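PDB 3CC1: putative alpha-N-acetylgalactosaminidase from Bacillus halodurans C-125, which probably hydrolyses terminal alpha-linked N-acetylgalactosamine residues from glycans, as a glycoside hydrolase of the alpha-galactosidase type. Local coordinates for residues N40-Y45 with L331-G336; L307-H312 with L338-K343; L346-Y351 with A360-N365; G366-A371 with L427-D432; F384-V389 with Q407-S412. One frame throughout, in Å; residues are numbered along the deposited sequence.

Contact 1 (N40-Y45 with L331-G336); sequences NHLKKY and LLTNEG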
# COMPACT_ATOMS: atom_id res chain seq x y z
N ASN A 40 39.94 21.98 -7.32
CA ASN A 40 40.96 21.38 -8.17
C ASN A 40 40.39 20.37 -9.16
O ASN A 40 40.93 20.21 -10.23
CB ASN A 40 42.03 20.70 -7.31
CG ASN A 40 42.97 21.71 -6.64
OD1 ASN A 40 43.29 22.76 -7.22
ND2 ASN A 40 43.45 21.38 -5.45
N HIS A 41 39.32 19.66 -8.81
CA HIS A 41 38.86 18.55 -9.65
C HIS A 41 37.43 18.68 -10.18
O HIS A 41 37.07 18.00 -11.14
CB HIS A 41 38.91 17.22 -8.86
CG HIS A 41 40.26 16.86 -8.38
ND1 HIS A 41 40.64 17.00 -7.06
CD2 HIS A 41 41.35 16.39 -9.03
CE1 HIS A 41 41.91 16.64 -6.92
NE2 HIS A 41 42.36 16.26 -8.10
N LEU A 42 36.62 19.52 -9.54
CA LEU A 42 35.18 19.46 -9.74
C LEU A 42 34.54 20.77 -10.23
O LEU A 42 33.50 20.76 -10.88
CB LEU A 42 34.51 19.00 -8.43
CG LEU A 42 34.83 17.61 -7.87
CD1 LEU A 42 34.10 17.39 -6.50
CD2 LEU A 42 34.50 16.48 -8.86
N LYS A 43 35.18 21.89 -9.93
CA LYS A 43 34.62 23.21 -10.17
C LYS A 43 34.24 23.35 -11.65
O LYS A 43 33.20 23.89 -12.01
CB LYS A 43 35.64 24.29 -9.75
CG LYS A 43 35.19 25.70 -9.99
CD LYS A 43 36.13 26.72 -9.32
CE LYS A 43 37.52 26.73 -9.96
NZ LYS A 43 38.44 27.69 -9.25
N LYS A 44 35.07 22.81 -12.50
CA LYS A 44 34.89 23.02 -13.94
C LYS A 44 33.63 22.28 -14.45
O LYS A 44 33.12 22.57 -15.51
CB LYS A 44 36.14 22.59 -14.70
CG LYS A 44 36.39 21.08 -14.75
CD LYS A 44 37.50 20.70 -15.75
CE LYS A 44 36.90 20.20 -17.07
NZ LYS A 44 37.89 19.69 -18.09
N TYR A 45 33.12 21.35 -13.66
CA TYR A 45 31.94 20.56 -14.06
C TYR A 45 30.65 21.11 -13.45
O TYR A 45 29.59 20.58 -13.70
CB TYR A 45 32.08 19.10 -13.63
CG TYR A 45 33.18 18.41 -14.35
CD1 TYR A 45 32.99 17.94 -15.64
CD2 TYR A 45 34.41 18.26 -13.77
CE1 TYR A 45 34.00 17.33 -16.33
CE2 TYR A 45 35.42 17.66 -14.44
CZ TYR A 45 35.21 17.21 -15.71
OH TYR A 45 36.24 16.60 -16.35
N LEU A 331 31.99 9.33 -11.12
CA LEU A 331 30.56 9.61 -10.93
C LEU A 331 30.23 11.09 -10.91
O LEU A 331 29.07 11.49 -11.11
CB LEU A 331 30.03 9.02 -9.61
CG LEU A 331 29.95 7.53 -9.36
CD1 LEU A 331 29.17 7.28 -8.04
CD2 LEU A 331 29.31 6.77 -10.45
N LEU A 332 31.25 11.92 -10.63
CA LEU A 332 31.05 13.36 -10.41
C LEU A 332 31.39 14.22 -11.61
O LEU A 332 31.09 15.42 -11.65
CB LEU A 332 31.88 13.84 -9.22
CG LEU A 332 31.67 13.06 -7.90
CD1 LEU A 332 32.47 13.70 -6.74
CD2 LEU A 332 30.20 12.95 -7.58
N THR A 333 32.03 13.60 -12.60
CA THR A 333 32.64 14.34 -13.71
C THR A 333 32.12 13.86 -15.07
O THR A 333 32.74 14.07 -16.09
CB THR A 333 34.17 14.20 -13.65
OG1 THR A 333 34.52 12.80 -13.68
CG2 THR A 333 34.71 14.87 -12.35
N ASN A 334 30.97 13.20 -15.07
CA ASN A 334 30.32 12.81 -16.31
C ASN A 334 29.39 13.92 -16.80
O ASN A 334 28.31 14.16 -16.24
CB ASN A 334 29.55 11.50 -16.13
CG ASN A 334 29.02 10.95 -17.44
OD1 ASN A 334 28.31 11.64 -18.15
ND2 ASN A 334 29.38 9.73 -17.77
N GLU A 335 29.84 14.62 -17.82
CA GLU A 335 29.18 15.85 -18.25
C GLU A 335 27.80 15.56 -18.81
O GLU A 335 26.86 16.36 -18.67
CB GLU A 335 30.05 16.66 -19.23
N GLY A 336 27.64 14.40 -19.42
CA GLY A 336 26.33 13.98 -19.91
C GLY A 336 25.29 13.85 -18.82
O GLY A 336 24.19 14.34 -18.96
O HOH W 1 35.03 13.78 -17.55
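A first torsion of -66° sets the Tyr45 ring beside its own backbone N and over Thr333, where a chi1 of 57° puts OG1 between N and the carbonyl carbon and CG2 anti to the latter, against the ring. The contact joins the end of helix 28-41, on the outside of the TIM-barrel domain of this alpha-galactosidase family member, to the turn between helices 326-332 and 335-343. Its centre is a CH-pi interaction: Thr333 CB stands over one face of the Tyr45 ring, 3.9 Å from the centroid and 16° off the ring normal, displaced somewhat toward the rim. The methyl Thr333 CG2 settles against one flank of the ring, 3.6 Å from Tyr45 CE2, while on the other flank Thr333 O comes near CE1. The hydroxyl of Thr333 takes no part in this embrace, for OG1 is hydrogen-bonded to Leu329 O one turn back.

Deeper in, Leu42 CD2 touches both Leu332 CB (3.7 Å) and Thr333 CG2 (3.8 Å), and the branched ends of Leu42 and Leu332 pass at a slant. Leu42 is where the chain leaves helical geometry, and a short 3-10 turn follows, in which Tyr45 N bonds back to Leu42 O at 2.9 Å; helix end and turn together place the Leu42 side chain and the Tyr45 ring against segment 331-336. Trp47 adds a polar tie by bonding through NE1 to Leu332 O. Beside the phenol hydroxyl, a water donates to Thr333 O at 2.7 Å and lies 3.3 Å from Tyr45 OH.

Contact 2 (L307-H312 with L338-K343); sequences LWAICH and LSINQK. Unlike the reference sequence in segment 307-312: His312 (reference Arg).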
# COMPACT_ATOMS: atom_id res chain seq x y z
N LEU A 307 18.30 8.75 -10.93
CA LEU A 307 17.03 9.30 -10.47
C LEU A 307 17.18 10.77 -10.05
O LEU A 307 16.34 11.64 -10.40
CB LEU A 307 16.45 8.45 -9.30
CG LEU A 307 15.21 9.06 -8.63
CD1 LEU A 307 14.09 9.17 -9.67
CD2 LEU A 307 14.73 8.28 -7.35
N TRP A 308 18.24 11.06 -9.30
CA TRP A 308 18.57 12.40 -8.85
C TRP A 308 18.79 13.32 -10.05
O TRP A 308 18.33 14.43 -10.07
CB TRP A 308 19.85 12.44 -7.99
CG TRP A 308 19.73 12.24 -6.48
CD1 TRP A 308 20.29 13.04 -5.53
CD2 TRP A 308 19.07 11.17 -5.75
NE1 TRP A 308 20.03 12.56 -4.28
CE2 TRP A 308 19.29 11.41 -4.38
CE3 TRP A 308 18.32 10.06 -6.12
CZ2 TRP A 308 18.81 10.57 -3.39
CZ3 TRP A 308 17.83 9.21 -5.11
CH2 TRP A 308 18.07 9.49 -3.78
N ALA A 309 19.49 12.82 -11.05
CA ALA A 309 19.72 13.60 -12.29
C ALA A 309 18.42 13.92 -13.03
O ALA A 309 18.13 15.06 -13.31
CB ALA A 309 20.67 12.84 -13.24
N ILE A 310 17.62 12.90 -13.27
CA ILE A 310 16.44 13.01 -14.14
C ILE A 310 15.33 13.81 -13.47
O ILE A 310 14.50 14.39 -14.16
CB ILE A 310 15.92 11.61 -14.57
CG1 ILE A 310 15.11 11.71 -15.88
CG2 ILE A 310 15.09 10.97 -13.45
CD1 ILE A 310 15.91 11.48 -17.11
N CYS A 311 15.33 13.92 -12.14
CA CYS A 311 14.29 14.73 -11.50
C CYS A 311 14.74 16.15 -11.03
O CYS A 311 13.96 16.90 -10.46
CB CYS A 311 13.58 13.94 -10.41
SG CYS A 311 14.42 13.89 -8.89
N HIS A 312 15.98 16.52 -11.35
CA HIS A 312 16.54 17.84 -10.99
C HIS A 312 16.74 18.01 -9.48
O HIS A 312 16.55 19.09 -8.94
CB HIS A 312 15.64 18.97 -11.49
CG HIS A 312 15.64 19.17 -12.98
ND1 HIS A 312 16.80 19.29 -13.71
CD2 HIS A 312 14.62 19.33 -13.86
CE1 HIS A 312 16.49 19.49 -14.98
NE2 HIS A 312 15.18 19.54 -15.09
N LEU A 338 25.47 15.20 -15.70
CA LEU A 338 25.31 16.48 -15.05
C LEU A 338 24.46 17.39 -15.90
O LEU A 338 23.67 18.19 -15.41
CB LEU A 338 26.67 17.13 -14.80
CG LEU A 338 27.62 16.41 -13.82
CD1 LEU A 338 28.98 17.18 -13.73
CD2 LEU A 338 26.93 16.18 -12.47
N SER A 339 24.61 17.26 -17.20
CA SER A 339 23.81 18.06 -18.09
C SER A 339 22.29 17.71 -18.02
O SER A 339 21.42 18.58 -18.17
CB SER A 339 24.37 17.92 -19.49
OG SER A 339 23.43 18.46 -20.37
N ILE A 340 21.97 16.46 -17.73
CA ILE A 340 20.56 16.08 -17.49
C ILE A 340 20.04 16.86 -16.28
O ILE A 340 19.00 17.52 -16.34
CB ILE A 340 20.37 14.54 -17.33
CG1 ILE A 340 20.78 13.84 -18.62
CG2 ILE A 340 18.93 14.20 -16.97
CD1 ILE A 340 21.04 12.37 -18.52
N ASN A 341 20.79 16.78 -15.17
CA ASN A 341 20.39 17.44 -13.91
C ASN A 341 20.32 18.97 -14.05
O ASN A 341 19.43 19.66 -13.49
CB ASN A 341 21.39 17.09 -12.81
CG ASN A 341 21.06 17.76 -11.47
OD1 ASN A 341 21.61 18.81 -11.14
ND2 ASN A 341 20.17 17.16 -10.71
N GLN A 342 21.24 19.51 -14.83
CA GLN A 342 21.42 20.98 -14.89
C GLN A 342 20.70 21.68 -16.05
O GLN A 342 20.46 22.90 -16.00
CB GLN A 342 22.92 21.33 -14.97
CG GLN A 342 23.74 21.03 -13.71
CD GLN A 342 23.37 21.95 -12.56
OE1 GLN A 342 23.70 23.12 -12.59
NE2 GLN A 342 22.64 21.43 -11.59
N LYS A 343 20.39 20.92 -17.11
CA LYS A 343 19.90 21.51 -18.36
C LYS A 343 18.62 20.93 -18.95
O LYS A 343 17.99 21.57 -19.79
CB LYS A 343 21.01 21.45 -19.42
CG LYS A 343 22.25 22.28 -19.08
CD LYS A 343 21.97 23.79 -19.16
CE LYS A 343 23.13 24.67 -18.65
NZ LYS A 343 23.05 24.96 -17.19
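Hydrogen bonds across this helix-to-helix contact run both ways. His312 ND1 donates to Asn341 O over 2.7 Å; the acceptor lies at the ring edge, close to the imidazole plane, whereas the nitrogen sits above the carbonyl plane of Asn341, 41° out of it. In the other direction Asn341 ND2, whose stronger acceptor is Ser313 O, makes a weak bond to Trp308 O at 3.4 Å. CG of Asn341 is anti to the backbone N (chi1 179°), which carries the amide across to the end of helix 298-310. Its other end is held too: OD1 receives Gln342 NE2 at 2.9 Å, so both sides of the amide are engaged and its rotation is fixed.

The backbones also meet through a C-H...O contact, Asn341 CA to Ala309 O, 3.3 Å, and the same carbonyl accepts His312 N within the Schellman motif that ends the helix. The positive phi of His312 belongs to this turn.

Apolar contact is supplied by Ile340 CG2, which lies 4.3 Å from Ala309 CB and 4.1 Å from Ile310 CD1.

Every touching residue is buried. Helices 298-310 and 335-343 meet here against strand 315-317, whose Leu315 packs on Trp308, Leu338 and Asn341, while Trp359 and Ala361 of strand 356-362 cover Ile310 from the C-terminal domain.

Contact 3 (L346-Y351 with A360-N365); sequences LNRFVY and AANGRN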
# COMPACT_ATOMS: atom_id res chain seq x y z
N LEU A 346 11.11 19.11 -19.19
CA LEU A 346 10.02 18.15 -19.40
C LEU A 346 10.22 16.86 -18.58
O LEU A 346 9.69 15.80 -18.88
CB LEU A 346 9.90 17.84 -20.89
CG LEU A 346 9.41 19.00 -21.76
CD1 LEU A 346 9.45 18.57 -23.23
CD2 LEU A 346 8.04 19.55 -21.34
N ASN A 347 10.97 17.00 -17.52
CA ASN A 347 11.31 15.90 -16.59
C ASN A 347 10.07 15.26 -16.03
O ASN A 347 9.22 15.92 -15.45
CB ASN A 347 12.20 16.41 -15.47
CG ASN A 347 13.40 17.13 -16.02
OD1 ASN A 347 13.27 18.24 -16.52
ND2 ASN A 347 14.57 16.47 -15.99
N ARG A 348 9.94 13.96 -16.24
CA ARG A 348 8.66 13.29 -16.02
C ARG A 348 8.77 11.80 -15.77
O ARG A 348 9.64 11.09 -16.30
CB ARG A 348 7.71 13.54 -17.20
CG ARG A 348 8.14 12.90 -18.52
CD ARG A 348 7.39 13.56 -19.66
NE ARG A 348 7.75 13.05 -20.98
CZ ARG A 348 8.83 13.41 -21.65
NH1 ARG A 348 9.71 14.24 -21.13
NH2 ARG A 348 9.04 12.91 -22.84
N PHE A 349 7.87 11.35 -14.91
CA PHE A 349 7.68 9.94 -14.59
C PHE A 349 6.94 9.27 -15.77
O PHE A 349 5.95 9.79 -16.23
CB PHE A 349 6.89 9.85 -13.27
CG PHE A 349 6.42 8.46 -12.92
CD1 PHE A 349 7.30 7.45 -12.66
CD2 PHE A 349 5.08 8.18 -12.85
CE1 PHE A 349 6.85 6.19 -12.35
CE2 PHE A 349 4.65 6.91 -12.54
CZ PHE A 349 5.55 5.91 -12.30
N VAL A 350 7.44 8.14 -16.28
CA VAL A 350 6.83 7.48 -17.47
C VAL A 350 5.98 6.26 -17.08
O VAL A 350 4.81 6.15 -17.47
CB VAL A 350 7.90 7.14 -18.55
CG1 VAL A 350 7.32 6.31 -19.68
CG2 VAL A 350 8.56 8.43 -19.07
N TYR A 351 6.54 5.34 -16.32
CA TYR A 351 5.81 4.17 -15.92
C TYR A 351 6.41 3.49 -14.70
O TYR A 351 7.56 3.65 -14.36
CB TYR A 351 5.62 3.15 -17.08
CG TYR A 351 6.84 2.33 -17.49
CD1 TYR A 351 7.43 1.41 -16.61
CD2 TYR A 351 7.36 2.42 -18.75
CE1 TYR A 351 8.53 0.67 -16.97
CE2 TYR A 351 8.46 1.63 -19.14
CZ TYR A 351 9.02 0.75 -18.25
OH TYR A 351 10.07 -0.06 -18.62
N ALA A 360 11.77 10.09 -17.94
CA ALA A 360 12.29 10.73 -19.16
C ALA A 360 12.49 12.23 -19.01
O ALA A 360 11.93 12.91 -18.12
CB ALA A 360 11.37 10.42 -20.34
N ALA A 361 13.30 12.76 -19.91
CA ALA A 361 13.47 14.20 -20.06
C ALA A 361 13.95 14.53 -21.46
O ALA A 361 14.32 13.66 -22.24
CB ALA A 361 14.45 14.80 -18.98
N ASN A 362 13.94 15.82 -21.75
CA ASN A 362 14.33 16.32 -23.04
C ASN A 362 15.50 17.27 -22.90
O ASN A 362 15.56 18.10 -22.00
CB ASN A 362 13.16 17.00 -23.74
CG ASN A 362 12.12 15.99 -24.22
OD1 ASN A 362 11.42 15.39 -23.43
ND2 ASN A 362 12.07 15.78 -25.48
N GLY A 363 16.44 17.11 -23.82
CA GLY A 363 17.59 17.99 -23.89
C GLY A 363 17.27 19.15 -24.79
O GLY A 363 16.17 19.25 -25.32
N ARG A 364 18.22 20.04 -24.96
CA ARG A 364 17.95 21.32 -25.58
C ARG A 364 18.67 21.30 -26.91
O ARG A 364 18.86 22.33 -27.52
CB ARG A 364 18.43 22.49 -24.68
CG ARG A 364 17.59 22.71 -23.35
CD ARG A 364 16.22 23.47 -23.60
N ASN A 365 19.05 20.11 -27.33
CA ASN A 365 19.86 19.91 -28.55
C ASN A 365 19.24 18.81 -29.40
O ASN A 365 19.95 18.03 -30.03
CB ASN A 365 21.30 19.51 -28.18
CG ASN A 365 22.31 20.68 -28.25
OD1 ASN A 365 22.30 21.46 -29.21
ND2 ASN A 365 23.19 20.77 -27.27
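Arg348 and Ala360 exchange two backbone hydrogen bonds: Arg348 N donates to Ala360 O and Ala360 N to Arg348 O, both at 2.9 Å. Ala360 O also receives a C-H from Asn347 CA at 3.4 Å. The Arg348 side chain leaves the backbone between N and the carbonyl carbon (chi1 67°), then extends from CG to NE and brings its guanidinium beside Asn362. There NH1 gives one bond to Asn362 OD1 at 3.1 Å and another to Leu346 O at 2.7 Å, the latter oxygen lying in the guanidinium plane. NH2 adds a weak bond to the same Asn362 OD1, and the guanidinium and amide planes are only 22° apart.

This antiparallel hydrogen-bonded pair belongs to the hairpin of strands 345-353 and 356-362, which opens the C-terminal beta domain; a classic bulge follows, where Val350 and Tyr351 both face Ala358.

The methyl of Ala360 lies over the centre of one guanidinium face and also meets Val350 CG2 at 3.7 Å. NE of Arg348 forms a salt bridge with Glu3 of the second subunit, so the arginine ties the hairpin to the subunit interface. Asn347 turns to the barrel domain instead: its ND2 donates to Ile310 O and Ser344 OG, its OD1 takes a weak bond from His312 NE2, and the carbon CB of Ala361 rests 3.4 Å from Asn347 ND2.

Contact 4 (G366-A371 with L427-D432); sequences GEAYVA and LKLSPD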
# COMPACT_ATOMS: atom_id res chain seq x y z
N GLY A 366 17.91 18.71 -29.37
CA GLY A 366 17.20 17.72 -30.19
C GLY A 366 17.15 16.32 -29.59
O GLY A 366 16.55 15.43 -30.15
N GLU A 367 17.78 16.14 -28.44
CA GLU A 367 17.85 14.83 -27.81
C GLU A 367 16.86 14.66 -26.65
O GLU A 367 16.34 15.61 -26.10
CB GLU A 367 19.29 14.52 -27.35
CG GLU A 367 19.68 15.02 -25.95
CD GLU A 367 20.18 16.46 -25.90
OE1 GLU A 367 19.81 17.26 -26.79
OE2 GLU A 367 20.93 16.81 -24.94
N ALA A 368 16.60 13.40 -26.34
CA ALA A 368 15.84 13.04 -25.17
C ALA A 368 16.64 12.03 -24.33
O ALA A 368 17.69 11.54 -24.73
CB ALA A 368 14.49 12.49 -25.57
N TYR A 369 16.14 11.82 -23.11
CA TYR A 369 16.76 10.95 -22.13
C TYR A 369 15.71 10.08 -21.51
O TYR A 369 14.59 10.55 -21.24
CB TYR A 369 17.45 11.77 -21.02
CG TYR A 369 18.49 12.68 -21.57
CD1 TYR A 369 19.75 12.19 -21.87
CD2 TYR A 369 18.23 14.01 -21.80
CE1 TYR A 369 20.69 12.97 -22.38
CE2 TYR A 369 19.19 14.83 -22.31
CZ TYR A 369 20.42 14.29 -22.60
OH TYR A 369 21.42 15.06 -23.14
N VAL A 370 16.05 8.80 -21.35
CA VAL A 370 15.20 7.85 -20.66
C VAL A 370 16.02 7.10 -19.61
O VAL A 370 17.08 6.56 -19.89
CB VAL A 370 14.51 6.86 -21.66
CG1 VAL A 370 13.78 5.75 -20.92
CG2 VAL A 370 13.55 7.61 -22.62
N ALA A 371 15.50 7.09 -18.39
CA ALA A 371 16.08 6.33 -17.30
C ALA A 371 15.19 5.10 -17.02
O ALA A 371 13.99 5.24 -16.72
CB ALA A 371 16.24 7.22 -16.03
N LEU A 427 19.67 6.33 -20.85
CA LEU A 427 19.78 6.38 -22.30
C LEU A 427 19.66 7.81 -22.81
O LEU A 427 18.89 8.62 -22.27
CB LEU A 427 18.69 5.53 -22.97
CG LEU A 427 18.52 4.07 -22.57
CD1 LEU A 427 17.17 3.55 -22.98
CD2 LEU A 427 19.61 3.22 -23.21
N LYS A 428 20.47 8.10 -23.82
CA LYS A 428 20.25 9.27 -24.68
C LYS A 428 19.66 8.81 -25.99
O LYS A 428 20.16 7.87 -26.61
CB LYS A 428 21.55 10.02 -24.96
CG LYS A 428 21.36 11.25 -25.86
CD LYS A 428 22.56 12.16 -25.88
CE LYS A 428 23.64 11.74 -26.84
NZ LYS A 428 24.82 12.68 -26.74
N LEU A 429 18.59 9.47 -26.39
CA LEU A 429 17.93 9.20 -27.64
C LEU A 429 18.22 10.35 -28.56
O LEU A 429 17.76 11.46 -28.31
CB LEU A 429 16.41 9.10 -27.45
CG LEU A 429 15.77 7.91 -26.74
CD1 LEU A 429 16.43 7.67 -25.43
CD2 LEU A 429 14.30 8.12 -26.54
N SER A 430 19.01 10.13 -29.60
CA SER A 430 19.23 11.21 -30.55
C SER A 430 18.63 10.90 -31.91
O SER A 430 18.38 9.75 -32.23
CB SER A 430 20.72 11.65 -30.65
OG SER A 430 21.60 10.56 -30.76
N PRO A 431 18.38 11.95 -32.70
CA PRO A 431 17.81 11.76 -33.99
C PRO A 431 18.64 10.82 -34.84
O PRO A 431 19.87 10.83 -34.80
CB PRO A 431 17.76 13.16 -34.59
CG PRO A 431 18.33 14.09 -33.60
CD PRO A 431 18.75 13.34 -32.41
N ASP A 432 17.94 9.99 -35.58
CA ASP A 432 18.58 9.05 -36.45
C ASP A 432 19.32 9.83 -37.52
O ASP A 432 18.77 10.71 -38.17
CB ASP A 432 17.55 8.18 -37.14
CG ASP A 432 18.16 7.01 -37.83
OD1 ASP A 432 19.08 6.39 -37.24
OD2 ASP A 432 17.67 6.70 -38.95
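Val370 and Leu429 fit together on one face of two antiparallel strands: the valine methyl CG2 sits in the fork of the leucine, 4.0 Å from both Leu429 CD1 and Leu429 CD2. Valine CG2 is anti to the carbonyl carbon while CG1 is anti to N (chi1 172°), which turns CG2 toward that fork. Ala368 is a small bump beside it, its CB 4.3 Å from Leu429 CB, and Leu427 fills the next place along, with CD1 near Val370 CB.

The reverse face is built from longer groups. Tyr369 and Lys428 run side by side and point the same way, so that the lysine methylenes lie obliquely beside the ring, with Lys428 CG 3.9 Å from Tyr369 CE1. Glu367 bends at chi2 and lays its CG against Lys428 CD at 4.1 Å. Its OE2 receives the Tyr369 hydroxyl proton at 2.6 Å on the anti lone pair, a short bond that fixes the direction of the phenol. At the strand ends Pro431 CD leans on Gly366 O.

Ladder bonds hold these shapes in step: Ala368 pairs with Leu429 and Val370 with Leu427 as hydrogen-bonded pairs, and Tyr369 faces Lys428 as a non-hydrogen-bonded one. Val370, Leu427 and Leu429 face the interior of the C-terminal beta sandwich, where Phe384 covers Val370 and Leu429, while the Tyr369 side meets Ile340 and Ile310 of the barrel domain. There Glu367, Tyr369, Lys428 and Ser430, completed by Gly336 and Phe398, line a pocket holding a polyethylene glycol, probably from the crystallisation liquor, that Lys428 NZ hydrogen-bonds.

Contact 5 (F384-V389 with Q407-S412); sequences FRLDMV and QSLAPS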
# COMPACT_ATOMS: atom_id res chain seq x y z
N PHE A 384 10.94 -0.38 -23.43
CA PHE A 384 10.68 0.99 -23.72
C PHE A 384 10.30 1.15 -25.19
O PHE A 384 10.83 0.45 -26.05
CB PHE A 384 11.92 1.81 -23.29
CG PHE A 384 12.11 3.03 -24.05
CD1 PHE A 384 11.33 4.11 -23.79
CD2 PHE A 384 13.06 3.10 -25.00
CE1 PHE A 384 11.47 5.24 -24.53
CE2 PHE A 384 13.21 4.21 -25.75
CZ PHE A 384 12.41 5.28 -25.53
N ARG A 385 9.34 2.04 -25.45
CA ARG A 385 8.95 2.41 -26.83
C ARG A 385 8.93 3.91 -26.99
O ARG A 385 8.67 4.67 -26.05
CB ARG A 385 7.55 1.87 -27.19
CG ARG A 385 7.34 0.39 -27.08
CD ARG A 385 5.85 0.04 -27.42
NE ARG A 385 4.95 0.91 -26.70
CZ ARG A 385 4.48 0.69 -25.47
NH1 ARG A 385 4.78 -0.42 -24.82
NH2 ARG A 385 3.76 1.61 -24.88
N LEU A 386 9.23 4.34 -28.19
CA LEU A 386 9.28 5.77 -28.50
C LEU A 386 7.97 6.50 -28.22
O LEU A 386 7.96 7.68 -27.86
CB LEU A 386 9.75 5.99 -29.95
CG LEU A 386 11.22 5.62 -30.21
CD1 LEU A 386 11.61 5.71 -31.73
CD2 LEU A 386 12.19 6.48 -29.35
N ASP A 387 6.85 5.81 -28.38
CA ASP A 387 5.52 6.43 -28.15
C ASP A 387 5.31 6.88 -26.70
O ASP A 387 4.46 7.68 -26.42
CB ASP A 387 4.35 5.53 -28.63
CG ASP A 387 4.40 4.09 -28.08
OD1 ASP A 387 4.23 3.90 -26.87
OD2 ASP A 387 4.59 3.16 -28.89
N MSE A 388 6.13 6.39 -25.79
CA MSE A 388 6.04 6.80 -24.38
C MSE A 388 6.66 8.16 -24.12
O MSE A 388 6.43 8.77 -23.07
CB MSE A 388 6.80 5.81 -23.49
CG MSE A 388 6.28 4.40 -23.47
SE MSE A 388 7.57 3.28 -22.51
CE MSE A 388 6.58 1.68 -22.52
N VAL A 389 7.51 8.60 -25.04
CA VAL A 389 8.28 9.83 -24.82
C VAL A 389 8.10 10.87 -25.91
O VAL A 389 8.79 11.86 -25.95
CB VAL A 389 9.76 9.54 -24.51
CG1 VAL A 389 9.86 8.66 -23.18
CG2 VAL A 389 10.48 8.89 -25.70
N GLN A 407 22.05 0.89 -29.93
CA GLN A 407 21.35 0.50 -31.17
C GLN A 407 20.44 1.59 -31.64
O GLN A 407 20.20 2.58 -30.95
CB GLN A 407 20.45 -0.69 -30.92
CG GLN A 407 19.36 -0.36 -29.92
CD GLN A 407 18.36 -1.51 -29.70
OE1 GLN A 407 18.60 -2.40 -28.90
NE2 GLN A 407 17.21 -1.45 -30.39
N SER A 408 19.86 1.37 -32.82
CA SER A 408 18.84 2.28 -33.30
C SER A 408 17.50 1.71 -32.85
O SER A 408 17.43 0.54 -32.44
CB SER A 408 18.94 2.42 -34.82
OG SER A 408 18.36 1.30 -35.43
N LEU A 409 16.47 2.54 -32.81
CA LEU A 409 15.16 2.10 -32.38
C LEU A 409 14.13 2.85 -33.19
O LEU A 409 14.17 4.08 -33.23
CB LEU A 409 14.96 2.37 -30.87
CG LEU A 409 13.64 1.87 -30.30
CD1 LEU A 409 13.62 0.31 -30.27
CD2 LEU A 409 13.39 2.51 -28.88
N ALA A 410 13.24 2.10 -33.84
CA ALA A 410 12.20 2.62 -34.71
C ALA A 410 10.90 2.72 -33.92
O ALA A 410 10.71 2.02 -32.92
CB ALA A 410 12.01 1.68 -35.94
N PRO A 411 9.98 3.59 -34.35
CA PRO A 411 8.72 3.66 -33.60
C PRO A 411 7.95 2.31 -33.52
O PRO A 411 7.17 2.06 -32.56
CB PRO A 411 7.93 4.69 -34.39
CG PRO A 411 8.93 5.53 -35.01
CD PRO A 411 10.01 4.59 -35.43
N SER A 412 8.18 1.42 -34.48
CA SER A 412 7.45 0.15 -34.47
C SER A 412 8.08 -0.92 -33.58
O SER A 412 7.60 -2.04 -33.56
CB SER A 412 7.36 -0.42 -35.88
OG SER A 412 8.67 -0.57 -36.44
O HOH W 2 9.86 2.41 -30.18
O HOH W 3 6.62 3.80 -30.67
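The Phe384 ring meets Leu409 obliquely, its CE2 3.6 Å from Leu409 CD2; Leu386 N lies above one face toward the rim, and Val389 CG2 touches the ring edge in its plane. The other flat group, the Arg385 guanidinium, meets the Asp387 carboxylate at its edge. NE and NH2 grip it side-on in a salt bridge, with NH2 3.1 Å from Asp387 OD1, and both carboxylate oxygens use their syn lone pairs.

Leu409 carries its CG anti to the backbone N (chi1 -177°), which puts CD2 against both Phe384 and Leu386. Leu386 slides past it in the opposite direction: CD1 lies 3.4 Å from Leu409 O and 4.2 Å from Pro411 CD. The contact joins the 3-10 turn after strand 380-384 to the end of edge strand 404-409 in the C-terminal beta sandwich.

Two waters bridge the segments. One accepts from Leu386 N at 2.8 Å and donates to Ala410 O; the other donates to both Asp387 OD2 and Pro411 O, the latter at 2.6 Å. Arg385 NH2 also donates to Ile264 O of the second subunit. Direct contact across the segments is thus apolar, and polar linkage is relayed by water.

How the contacts relate
The five contacts run from the barrel domain into the C-terminal beta sandwich. Contacts 1 and 2, with centres 14 Å apart, share helix 335-343, and their segments alternate along the chain. Strand 345-353 follows that helix directly and leads into contact 3, which touches contact 2 across the domain boundary, their centres about 10 Å apart. Contacts 3 and 4 lie on adjoining strands, 356-362 and 368-374, of one antiparallel sheet. Contact 5, formed by residues between the two segments of contact 4, has its centre about 10 Å from that of contact 4 and packs Phe384 and Leu386 on Leu429. Contacts 3 and 5 both touch the second subunit, so the sandwich joins the barrel on one hand and the assembly on the other.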